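Local structure of CDP-glucose 4,6-dehydratase (Salmonella enterica subsp. enterica serovar Typhi, 1WVG) at residues W320-T323 with E324-R328. The protein catalyses the NAD(+)-dependent conversion of CDP-D-glucose to CDP-4-dehydro-6-deoxy-D-glucose with loss of water, a step of O-antigen sugar biosynthesis. Numbering follows the deposited sequence.
Sequences WGLT and ETLSR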
loop_
_atom_site.group_PDB
_atom_site.type_symbol
_atom_site.label_atom_id
_atom_site.label_comp_id
_atom_site.label_asym_id
_atom_site.label_seq_id
_atom_site.Cartn_x
_atom_site.Cartn_y
_atom_site.Cartn_z
ATOM N N TRP A 320 -3.211 29.004 16.499
ATOM C CA TRP A 320 -1.964 29.730 16.564
ATOM C C TRP A 320 -0.825 29.159 15.779
ATOM O O TRP A 320 -0.716 27.958 15.582
ATOM C CB TRP A 320 -1.488 29.831 17.994
ATOM C CG TRP A 320 -2.450 30.657 18.770
ATOM C CD1 TRP A 320 -3.219 31.663 18.284
ATOM C CD2 TRP A 320 -2.722 30.571 20.159
ATOM N NE1 TRP A 320 -3.961 32.232 19.286
ATOM C CE2 TRP A 320 -3.680 31.573 20.453
ATOM C CE3 TRP A 320 -2.245 29.741 21.156
ATOM C CZ2 TRP A 320 -4.171 31.752 21.733
ATOM C CZ3 TRP A 320 -2.719 29.924 22.433
ATOM C CH2 TRP A 320 -3.673 30.910 22.711
ATOM N N GLY A 321 0.043 30.064 15.384
ATOM C CA GLY A 321 1.270 29.720 14.673
ATOM C C GLY A 321 2.413 29.388 15.662
ATOM O O GLY A 321 2.419 29.757 16.862
ATOM N N LEU A 322 3.390 28.658 15.129
ATOM C CA LEU A 322 4.556 28.237 15.876
ATOM C C LEU A 322 5.229 29.426 16.560
ATOM O O LEU A 322 5.600 29.465 17.736
ATOM C CB LEU A 322 5.522 27.492 14.923
ATOM C CG LEU A 322 6.748 26.987 15.660
ATOM C CD1 LEU A 322 6.287 26.286 16.931
ATOM C CD2 LEU A 322 7.542 25.998 14.825
ATOM N N THR A 323 5.420 30.463 15.794
ATOM C CA THR A 323 6.068 31.578 16.418
ATOM C C THR A 323 5.259 32.197 17.544
ATOM O O THR A 323 5.775 32.550 18.616
ATOM C CB THR A 323 6.459 32.584 15.338
ATOM O OG1 THR A 323 7.181 31.860 14.362
ATOM C CG2 THR A 323 7.342 33.669 15.939
ATOM N N GLU A 324 3.975 32.348 17.286
ATOM C CA GLU A 324 3.092 32.941 18.267
ATOM C C GLU A 324 3.103 32.048 19.484
ATOM O O GLU A 324 3.261 32.466 20.639
ATOM C CB GLU A 324 1.684 33.050 17.654
ATOM C CG GLU A 324 0.589 32.646 18.645
ATOM C CD GLU A 324 0.070 33.831 19.412
ATOM O OE1 GLU A 324 0.686 34.349 20.335
ATOM O OE2 GLU A 324 -1.110 34.222 18.991
ATOM N N THR A 325 2.973 30.774 19.171
ATOM C CA THR A 325 3.012 29.782 20.186
ATOM C C THR A 325 4.303 29.946 21.030
ATOM O O THR A 325 4.232 30.159 22.237
ATOM C CB THR A 325 2.798 28.429 19.490
ATOM O OG1 THR A 325 1.407 28.335 19.165
ATOM C CG2 THR A 325 3.254 27.263 20.367
ATOM N N LEU A 326 5.499 29.918 20.419
ATOM C CA LEU A 326 6.747 30.077 21.160
ATOM C C LEU A 326 6.759 31.345 21.995
ATOM O O LEU A 326 7.223 31.421 23.137
ATOM C CB LEU A 326 7.914 30.058 20.166
ATOM C CG LEU A 326 8.147 28.656 19.624
ATOM C CD1 LEU A 326 9.392 28.674 18.754
ATOM C CD2 LEU A 326 8.316 27.643 20.763
ATOM N N SER A 327 6.200 32.373 21.419
ATOM C CA SER A 327 6.168 33.606 22.136
ATOM C C SER A 327 5.370 33.511 23.430
ATOM O O SER A 327 5.798 33.960 24.491
ATOM C CB SER A 327 5.662 34.693 21.239
ATOM O OG SER A 327 5.380 35.792 22.073
ATOM N N ARG A 328 4.204 32.890 23.327
ATOM C CA ARG A 328 3.315 32.691 24.450
ATOM C C ARG A 328 3.911 31.800 25.514
ATOM O O ARG A 328 3.666 32.040 26.686
ATOM C CB ARG A 328 1.986 32.096 24.010
ATOM C CG ARG A 328 1.067 33.154 23.436
ATOM C CD ARG A 328 -0.126 32.544 22.698
ATOM N NE ARG A 328 -1.131 33.524 22.253
ATOM C CZ ARG A 328 -1.958 34.237 23.056
ATOM N NH1 ARG A 328 -1.953 34.120 24.380
ATOM N NH2 ARG A 328 -2.829 35.086 22.513
HETATM O O HOH W 1 0.389 26.276 17.938
#
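W320 and R328 stack at the N-terminus of helix 322-337 in this Rossmann-fold short-chain dehydrogenase/reductase, with G321 as the N-cap. The contact joins this helix start to the C-terminal helix 342-355. The guanidinium of R328 lies flat on the indole, with centres 4.0 Å apart and planes 9° apart. CZ sits off-centre over the six-membered ring in a cation-pi contact. CD lies more squarely over the same ring, 3.8 Å from its centroid, as a CH-pi contact. The arginine chain is extended from CG to NE and crosses the tryptophan side chain at about a right angle. A turn about the CD-NE bond (chi4 -69°) sets the guanidinium nearly parallel to the indole. E324 shares that face nearer the five-membered ring, with its OE2 3.4 Å from W320 CD1. Its carboxylate plane is turned 53° from the indole. The other oxygen, OE1, forms a salt bridge to R328 NE at 2.8 Å, which probably helps fix the rotation of the guanidinium. The first helical turn closes through T325 N to G321 O at 2.6 Å. Away from the stack, L322 and L326 lie side by side and pack on helix 272-283. R328 NH1 has further salt bridges to E349 and D352 of helix 342-355. The indole also meets Y353 of that helix and H234 edge-to-face, while W320 N is hydrogen-bonded to E237 OE2. One water donates a hydrogen bond to W320 O and is hydrogen-bonded to T325 OG1 at 2.6 Å.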